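Local coordinates for protein 2-oxoglutarate dehydrogenase E3 component (Thermus thermophilus, PDB 2YQU) that probably catalyses the NAD+-dependent reoxidation of protein-bound dihydrolipoyl groups as the FAD-containing E3 component of the 2-oxoglutarate dehydrogenase complex, at residues L142-P145 with W146-V149; E197-R201 with I202-M206; D409-A412 with E413-L416; A445-W449 with E450-H454. All coordinates share one frame; numbering follows the deposited sequence.

Contact 1: residues L142-P145 with W146-V149; sequences LIPP and WAQV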
# COMPACT_ATOMS: atom_id res chain seq x y z
N LEU A 142 -0.00 -30.83 8.29
CA LEU A 142 -0.36 -32.13 7.74
C LEU A 142 0.93 -32.90 7.52
O LEU A 142 1.79 -32.46 6.76
CB LEU A 142 -1.11 -31.98 6.42
CG LEU A 142 -1.57 -33.28 5.73
CD1 LEU A 142 -2.80 -33.85 6.42
CD2 LEU A 142 -1.87 -33.04 4.26
N ILE A 143 1.06 -34.03 8.19
CA ILE A 143 2.23 -34.87 8.03
C ILE A 143 1.75 -36.21 7.47
O ILE A 143 1.29 -37.07 8.23
CB ILE A 143 2.96 -35.05 9.37
CG1 ILE A 143 3.39 -33.68 9.93
CG2 ILE A 143 4.18 -35.97 9.18
CD1 ILE A 143 4.18 -33.76 11.21
N PRO A 144 1.85 -36.40 6.16
CA PRO A 144 1.50 -37.69 5.56
C PRO A 144 2.37 -38.82 6.15
O PRO A 144 3.50 -38.55 6.56
CB PRO A 144 1.80 -37.49 4.07
CG PRO A 144 1.75 -36.00 3.88
CD PRO A 144 2.29 -35.43 5.14
N PRO A 145 1.85 -40.04 6.18
CA PRO A 145 2.59 -41.15 6.80
C PRO A 145 3.96 -41.44 6.15
O PRO A 145 4.83 -41.97 6.83
CB PRO A 145 1.64 -42.35 6.64
CG PRO A 145 0.32 -41.77 6.37
CD PRO A 145 0.55 -40.47 5.65
N TRP A 146 4.13 -41.08 4.88
CA TRP A 146 5.40 -41.28 4.18
C TRP A 146 6.47 -40.25 4.54
O TRP A 146 7.64 -40.43 4.20
CB TRP A 146 5.21 -41.33 2.66
CG TRP A 146 4.34 -40.26 2.07
CD1 TRP A 146 3.05 -40.40 1.66
CD2 TRP A 146 4.69 -38.89 1.83
NE1 TRP A 146 2.58 -39.21 1.17
CE2 TRP A 146 3.56 -38.26 1.26
CE3 TRP A 146 5.85 -38.12 2.03
CZ2 TRP A 146 3.55 -36.92 0.89
CZ3 TRP A 146 5.83 -36.78 1.66
CH2 TRP A 146 4.69 -36.20 1.10
N ALA A 147 6.08 -39.17 5.20
CA ALA A 147 7.02 -38.15 5.65
C ALA A 147 7.44 -38.41 7.08
O ALA A 147 6.64 -38.24 8.00
CB ALA A 147 6.42 -36.76 5.51
N GLN A 148 8.68 -38.83 7.27
CA GLN A 148 9.22 -39.11 8.60
C GLN A 148 9.82 -37.82 9.17
O GLN A 148 11.01 -37.55 9.00
CB GLN A 148 10.25 -40.24 8.54
CG GLN A 148 9.66 -41.57 8.05
CD GLN A 148 10.71 -42.65 7.80
OE1 GLN A 148 10.62 -43.37 6.81
NE2 GLN A 148 11.68 -42.75 8.70
N VAL A 149 8.97 -37.04 9.81
CA VAL A 149 9.35 -35.77 10.41
C VAL A 149 9.98 -36.03 11.77
O VAL A 149 9.33 -36.56 12.67
CB VAL A 149 8.10 -34.86 10.58
CG1 VAL A 149 8.44 -33.58 11.35
CG2 VAL A 149 7.52 -34.53 9.22

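Contact 2: residues E197-R201 with I202-M206; sequences EYMDR and ILPTM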
# COMPACT_ATOMS: atom_id res chain seq x y z
N GLU A 197 5.90 -29.95 -5.95
CA GLU A 197 4.45 -29.89 -5.82
C GLU A 197 3.80 -30.95 -6.72
O GLU A 197 4.18 -31.12 -7.88
CB GLU A 197 3.96 -28.47 -6.16
CG GLU A 197 2.45 -28.27 -6.24
CD GLU A 197 1.69 -28.81 -5.05
OE1 GLU A 197 2.09 -28.56 -3.90
OE2 GLU A 197 0.67 -29.51 -5.26
N TYR A 198 2.82 -31.66 -6.17
CA TYR A 198 2.11 -32.73 -6.87
C TYR A 198 1.20 -32.18 -7.98
O TYR A 198 1.16 -32.71 -9.09
CB TYR A 198 1.28 -33.53 -5.87
CG TYR A 198 0.40 -34.59 -6.48
CD1 TYR A 198 0.94 -35.73 -7.07
CD2 TYR A 198 -0.99 -34.46 -6.46
CE1 TYR A 198 0.12 -36.71 -7.62
CE2 TYR A 198 -1.81 -35.43 -7.01
CZ TYR A 198 -1.25 -36.55 -7.59
OH TYR A 198 -2.08 -37.51 -8.13
N MET A 199 0.46 -31.13 -7.66
CA MET A 199 -0.42 -30.48 -8.62
C MET A 199 0.38 -29.80 -9.72
O MET A 199 1.58 -29.59 -9.59
CB MET A 199 -1.30 -29.45 -7.92
CG MET A 199 -2.20 -30.04 -6.85
SD MET A 199 -3.18 -28.79 -6.01
CE MET A 199 -4.35 -28.41 -7.28
N ASP A 200 -0.30 -29.44 -10.81
CA ASP A 200 0.35 -28.89 -12.00
C ASP A 200 0.66 -27.39 -11.90
O ASP A 200 0.96 -26.75 -12.92
CB ASP A 200 -0.49 -29.16 -13.26
CG ASP A 200 -1.80 -28.38 -13.29
OD1 ASP A 200 -2.16 -27.71 -12.29
OD2 ASP A 200 -2.56 -28.40 -14.28
N ARG A 201 0.58 -26.84 -10.70
CA ARG A 201 0.89 -25.43 -10.45
C ARG A 201 1.15 -25.19 -8.96
O ARG A 201 0.78 -26.01 -8.12
CB ARG A 201 -0.27 -24.55 -10.91
CG ARG A 201 -1.55 -24.81 -10.16
CD ARG A 201 -2.78 -24.27 -10.83
NE ARG A 201 -3.90 -24.25 -9.90
CZ ARG A 201 -4.70 -25.28 -9.64
NH1 ARG A 201 -5.70 -25.14 -8.77
NH2 ARG A 201 -4.52 -26.47 -10.23
N ILE A 202 1.77 -24.07 -8.65
CA ILE A 202 1.94 -23.63 -7.27
C ILE A 202 0.83 -22.65 -6.90
O ILE A 202 0.09 -22.20 -7.77
CB ILE A 202 3.34 -23.01 -7.05
CG1 ILE A 202 3.55 -21.75 -7.90
CG2 ILE A 202 4.43 -24.03 -7.36
CD1 ILE A 202 4.79 -20.97 -7.52
N LEU A 203 0.72 -22.35 -5.61
CA LEU A 203 -0.26 -21.41 -5.10
C LEU A 203 -1.66 -21.67 -5.67
O LEU A 203 -2.22 -20.82 -6.37
CB LEU A 203 0.20 -19.98 -5.39
CG LEU A 203 1.61 -19.65 -4.87
CD1 LEU A 203 2.04 -18.27 -5.32
CD2 LEU A 203 1.67 -19.75 -3.36
N PRO A 204 -2.23 -22.84 -5.37
CA PRO A 204 -3.49 -23.27 -6.00
C PRO A 204 -4.72 -22.41 -5.68
O PRO A 204 -5.69 -22.50 -6.44
CB PRO A 204 -3.67 -24.70 -5.46
CG PRO A 204 -2.94 -24.72 -4.19
CD PRO A 204 -1.73 -23.84 -4.41
N THR A 205 -4.70 -21.61 -4.62
CA THR A 205 -5.82 -20.73 -4.29
C THR A 205 -5.81 -19.44 -5.11
O THR A 205 -6.80 -18.73 -5.14
CB THR A 205 -5.84 -20.34 -2.79
OG1 THR A 205 -4.62 -19.68 -2.44
CG2 THR A 205 -5.88 -21.57 -1.90
N MET A 206 -4.68 -19.14 -5.74
CA MET A 206 -4.57 -17.96 -6.60
C MET A 206 -5.26 -18.23 -7.93
O MET A 206 -5.53 -19.37 -8.31
CB MET A 206 -3.11 -17.59 -6.86
CG MET A 206 -2.31 -17.23 -5.62
SD MET A 206 -2.90 -15.70 -4.87
CE MET A 206 -2.98 -16.17 -3.14
O HOH W 1 -3.88 -21.34 -9.05

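Contact 3: residues D409-A412 with E413-L416; sequences DVLA and EAAL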
# COMPACT_ATOMS: atom_id res chain seq x y z
N ASP A 409 -0.55 -4.64 -0.47
CA ASP A 409 -0.92 -3.31 0.00
C ASP A 409 -1.88 -2.62 -0.95
O ASP A 409 -2.82 -1.95 -0.53
CB ASP A 409 0.31 -2.42 0.17
CG ASP A 409 1.25 -2.90 1.25
OD1 ASP A 409 0.84 -3.67 2.15
OD2 ASP A 409 2.45 -2.53 1.28
N VAL A 410 -1.64 -2.77 -2.25
CA VAL A 410 -2.50 -2.17 -3.26
C VAL A 410 -3.89 -2.79 -3.22
O VAL A 410 -4.90 -2.08 -3.30
CB VAL A 410 -1.89 -2.30 -4.68
CG1 VAL A 410 -2.86 -1.82 -5.75
CG2 VAL A 410 -0.58 -1.52 -4.77
N LEU A 411 -3.95 -4.11 -3.05
CA LEU A 411 -5.23 -4.81 -3.11
C LEU A 411 -6.05 -4.69 -1.82
O LEU A 411 -7.18 -5.18 -1.78
CB LEU A 411 -5.05 -6.27 -3.52
CG LEU A 411 -5.31 -6.59 -4.98
CD1 LEU A 411 -4.56 -5.64 -5.88
CD2 LEU A 411 -4.95 -8.04 -5.27
N ALA A 412 -5.50 -4.05 -0.78
CA ALA A 412 -6.30 -3.61 0.36
C ALA A 412 -7.48 -2.78 -0.11
O ALA A 412 -8.59 -2.96 0.36
CB ALA A 412 -5.45 -2.82 1.35
N GLU A 413 -7.22 -1.87 -1.05
CA GLU A 413 -8.27 -1.06 -1.65
C GLU A 413 -9.28 -1.89 -2.45
O GLU A 413 -10.48 -1.57 -2.46
CB GLU A 413 -7.62 -0.02 -2.56
CG GLU A 413 -8.56 1.07 -3.00
CD GLU A 413 -7.99 1.91 -4.11
OE1 GLU A 413 -6.75 2.01 -4.21
OE2 GLU A 413 -8.79 2.46 -4.88
N ALA A 414 -8.80 -2.92 -3.13
CA ALA A 414 -9.65 -3.81 -3.92
C ALA A 414 -10.61 -4.59 -3.03
O ALA A 414 -11.78 -4.76 -3.37
CB ALA A 414 -8.79 -4.78 -4.72
N ALA A 415 -10.09 -5.04 -1.89
CA ALA A 415 -10.90 -5.74 -0.91
C ALA A 415 -12.01 -4.82 -0.39
O ALA A 415 -13.17 -5.25 -0.28
CB ALA A 415 -10.03 -6.27 0.21
N LEU A 416 -11.66 -3.57 -0.11
CA LEU A 416 -12.65 -2.57 0.31
C LEU A 416 -13.69 -2.37 -0.76
O LEU A 416 -14.87 -2.34 -0.46
CB LEU A 416 -12.01 -1.23 0.66
CG LEU A 416 -12.96 -0.21 1.30
CD1 LEU A 416 -13.47 -0.71 2.64
CD2 LEU A 416 -12.29 1.15 1.46
O HOH W 2 -4.45 0.57 -3.67

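Contact 4: residues A445-W449 with E450-H454; sequences ALAAW and ERPIH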
# COMPACT_ATOMS: atom_id res chain seq x y z
N ALA A 445 -9.06 -1.33 -13.22
CA ALA A 445 -10.49 -1.22 -12.99
C ALA A 445 -11.17 -0.54 -14.17
O ALA A 445 -12.20 -0.99 -14.62
CB ALA A 445 -10.79 -0.49 -11.72
N LEU A 446 -10.58 0.56 -14.64
CA LEU A 446 -11.08 1.26 -15.83
C LEU A 446 -11.11 0.36 -17.05
O LEU A 446 -12.04 0.41 -17.84
CB LEU A 446 -10.20 2.47 -16.16
CG LEU A 446 -10.35 3.70 -15.27
CD1 LEU A 446 -9.32 4.74 -15.66
CD2 LEU A 446 -11.75 4.29 -15.33
N ALA A 447 -10.05 -0.44 -17.21
CA ALA A 447 -9.94 -1.39 -18.32
C ALA A 447 -11.03 -2.46 -18.27
O ALA A 447 -11.48 -2.92 -19.31
CB ALA A 447 -8.55 -2.04 -18.33
N ALA A 448 -11.43 -2.87 -17.07
CA ALA A 448 -12.50 -3.84 -16.91
C ALA A 448 -13.84 -3.19 -17.24
O ALA A 448 -14.69 -3.79 -17.89
CB ALA A 448 -12.50 -4.41 -15.48
N TRP A 449 -14.00 -1.95 -16.80
CA TRP A 449 -15.24 -1.20 -17.01
C TRP A 449 -15.45 -0.97 -18.51
O TRP A 449 -16.46 -1.37 -19.08
CB TRP A 449 -15.17 0.15 -16.29
CG TRP A 449 -16.21 1.13 -16.73
CD1 TRP A 449 -17.53 0.88 -16.92
CD2 TRP A 449 -16.02 2.53 -17.02
NE1 TRP A 449 -18.19 2.03 -17.30
CE2 TRP A 449 -17.28 3.05 -17.38
CE3 TRP A 449 -14.92 3.39 -17.02
CZ2 TRP A 449 -17.47 4.40 -17.73
CZ3 TRP A 449 -15.11 4.73 -17.37
CH2 TRP A 449 -16.37 5.22 -17.72
N GLU A 450 -14.47 -0.32 -19.12
CA GLU A 450 -14.54 0.05 -20.52
C GLU A 450 -13.12 0.03 -21.08
O GLU A 450 -12.70 -0.95 -21.70
CB GLU A 450 -15.16 1.44 -20.66
CG GLU A 450 -16.67 1.49 -20.62
CD GLU A 450 -17.23 2.87 -20.93
OE1 GLU A 450 -16.50 3.88 -20.79
OE2 GLU A 450 -18.42 2.96 -21.32
N ARG A 451 -12.38 1.10 -20.85
CA ARG A 451 -11.00 1.20 -21.29
C ARG A 451 -10.22 2.12 -20.36
O ARG A 451 -10.76 3.10 -19.85
CB ARG A 451 -10.93 1.75 -22.73
CG ARG A 451 -11.66 3.07 -22.91
CD ARG A 451 -11.65 3.60 -24.34
NE ARG A 451 -12.53 2.82 -25.20
CZ ARG A 451 -12.15 1.80 -25.97
NH1 ARG A 451 -10.88 1.40 -26.00
NH2 ARG A 451 -13.05 1.16 -26.71
N PRO A 452 -8.93 1.83 -20.18
CA PRO A 452 -8.07 2.66 -19.34
C PRO A 452 -7.63 3.89 -20.11
O PRO A 452 -7.86 3.98 -21.31
CB PRO A 452 -6.87 1.75 -19.08
CG PRO A 452 -6.77 0.91 -20.29
CD PRO A 452 -8.18 0.71 -20.79
N ILE A 453 -7.00 4.82 -19.41
CA ILE A 453 -6.38 5.98 -20.04
C ILE A 453 -4.97 5.65 -20.55
O ILE A 453 -4.58 6.09 -21.63
CB ILE A 453 -6.36 7.17 -19.05
CG1 ILE A 453 -7.79 7.66 -18.76
CG2 ILE A 453 -5.48 8.31 -19.58
CD1 ILE A 453 -8.43 8.46 -19.88
N HIS A 454 -4.23 4.85 -19.79
CA HIS A 454 -2.79 4.69 -20.00
C HIS A 454 -2.36 3.40 -20.69
O HIS A 454 -1.21 3.00 -20.59
CB HIS A 454 -2.05 4.88 -18.68
CG HIS A 454 -2.07 6.29 -18.19
ND1 HIS A 454 -3.05 6.77 -17.35
CD2 HIS A 454 -1.25 7.33 -18.46
CE1 HIS A 454 -2.82 8.05 -17.11
NE2 HIS A 454 -1.73 8.41 -17.76
O HOH W 3 -20.55 3.59 -18.76

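Contact 1: residues L142-P145 with W146-V149
The indole of Trp146 carries the Pro144 ring on one face. Pro144 CB stands over the five-membered ring, 3.6 Å from its centroid and 23° off the normal, which is a CH-pi contact. Its closest ring atom is CE2: Pro144 CB lies 3.4 Å from Trp146 CE2. Pro144 CG continues over the six-membered ring and comes within 3.6 Å of Trp146 CZ2. The contact is therefore shifted from the ring middle toward the shared CE2 side. A chi1 of 46° sets Trp146 CG between its own N and carbonyl carbon, and this brings the indole face against the Pro144 ring.

The backbone turns at the same place. Pro144 to Ala147 form a type I beta turn, closed by Ala147 N donating to Pro144 O at 3.0 Å and 154°. Pro145 and Trp146 are the two corner residues.

Beyond the turn the chain runs back past itself. Ile143 CG2 meets Val149 CG2 at 3.6 Å, and the two side chains cross at about a right angle. Ile143 CD1 also reaches Val149 CG2, at 4.0 Å. Ile143 CG2 touches Ala147 O as well, at 3.5 Å. Gln148 is the centre of an inverse gamma turn, which turns the chain once more before Val149.

The turn lies in the surface loop between strands 139-141 and 154-155. Trp146 rests on Val231 and Val234 of strand 231-237. Val231 is an NAD+-binding residue. Backbone bonds run from Trp146 and Gln148 to Val234, and Pro144 leans on Val260.

Contact 2: residues E197-R201 with I202-M206
Arg201 reaches across the loop to Pro204. Its CB sits beside Ile202 N. A chi1 of 63° puts CG between the backbone N and the carbonyl carbon, with Arg201 CG 3.9 Å from Ile202 O. From CG to NE the chain is extended and passes toward the Leu203-Met206 turn. Arg201 NE gives a hydrogen bond to a water at 3.0 Å. That water lies in the guanidinium plane, at its edge. It is also a donor candidate for Met206 O at 2.7 Å and for Leu203 O at 3.2 Å, but has more acceptors around it than protons.

At the tip the two amino groups part. Arg201 NH1 comes to 3.9 Å from Pro204 CB, with Pro204 O near the guanidinium plane. Arg201 NH2 makes a long, weak salt bridge to Asp200 OD1 at 3.4 Å. Met199 SD touches Pro204 CB at 4.2 Å and meets the proline ring at about a right angle.

Leu203 to Met206 form a type I beta turn. Upstream, Met199 N donates to Glu197 OE2 at 2.9 Å and 160°, on the anti side of the carboxylate. Glu197 OE1 accepts from Gly175 N. A leucine in place of Arg201 would probably leave the water without its NE donor and Asp200 without this charged neighbour.

The guanidinium meets the turn mainly through one water, which can donate to Leu203 O or Met206 O, and its charge is probably offset in part by Asp200. The loop also presents Glu197, an NAD+-binding residue, whose carboxylate is held by two backbone amides.

Contact 3: residues D409-A412 with E413-L416
Helix 407-419 of the dimerisation domain holds Leu411 CG against Ala414 CB, and pairs Glu413 N with Val410 O. The backbone changes its pairing along this run. Glu413 N donates to Val410 O, three residues back, at 3.2 Å and 139°, and the bond is bent. From Ala415 N onward the bonds span four residues. Ala415 N meets Leu411 O at 2.9 Å, and Leu416 N meets Ala412 O at 3.2 Å. Leu411 has psi -3°, away from the usual helical value, which fits the three-residue bond.

Leu411 CG rests on Ala414 CB at 3.9 Å. Glu413 extends from the helix with CG opposite its backbone N (chi1 -167°). A water lies between it and the helix, 2.7 Å from Val410 O and 2.8 Å from Glu413 OE1, and can donate to either. Glu413 OE2 is bonded to His432 NE2, and the water can serve OE1.

Ala412 packs on Glu413 of the second subunit, and Glu413 on Ala412 of that subunit. Leu411 faces Ile386 and Ala347 of the antiparallel sheet. The arrangement is that of an interface helix in the dimerisation domain of the pyridine nucleotide-disulfide oxidoreductase family.

Contact 4: residues A445-W449 with E450-H454
Glu450 N gives the shortest sound bond here, to Leu446 O at 2.8 Å and a nearly straight 172°. It closes the last turn of helix 438-449. Glu450 is the first residue to leave helical geometry.

The side chain of Glu450 then lies over the indole of Trp449, both pointing the same way. Glu450 CG stands 3.6 Å from the centroid of the five-membered ring, almost on its normal, in a CH-pi contact. The extended chain carries the carboxylate over the six-membered ring, with the two planes only 11° apart. Glu450 OE1 is 3.3 Å from Trp449 CZ2. A chi1 of 165° sets Trp449 CG anti to the backbone N, and the indole then lies under the Glu450 side chain. A water at the ring edge accepts from Trp449 NE1 at 3.2 Å and gives a weak bond to Glu450 OE2. Replacing Trp449 by an alanine would probably set the Glu450 side chain free to turn, with its stacking surface and the NE1 link to the water gone.

Past Arg451 the chain runs back over the helix. Pro452 CD packs on Ala447 CB at 3.7 Å, and Leu446 CB reaches Pro452 CA at 3.8 Å.

Trp449 also rests on Ala424 and Glu425 of helix 424-429, and its O accepts from Lys364 NZ. Glu443, an earlier residue of helix 438-449, binds Ile453 N and His454 ND1. The tail continues from this helix end to the second subunit, where His454 NE2 bonds to Tyr14 OH of that subunit and Pro452 O to Gln22 NE2, also of the second subunit.

How the contacts relate
The four contacts follow one another along the chain. Contacts 1 and 2 lie in the nucleotide-binding part, with centres about 19 Å apart and nearest atoms about 8 Å apart. Contact 1 places Trp146 beside Val231, and contact 2 contains Glu197; both are NAD+-binding residues, though no NAD+ is bound to this chain here. Contact 2 also comes to about 8 Å, nearest atoms, from contact 3 in the dimerisation domain. Contacts 3 and 4, centres about 18 Å apart, both touch the second subunit. Contact 4 is about 48 Å from contact 1, centre to centre. Its Ile453 side chain lies about 10 Å from that of His434, the predicted proton acceptor, and His454 helps line a carbonate pocket with His434 and Glu439.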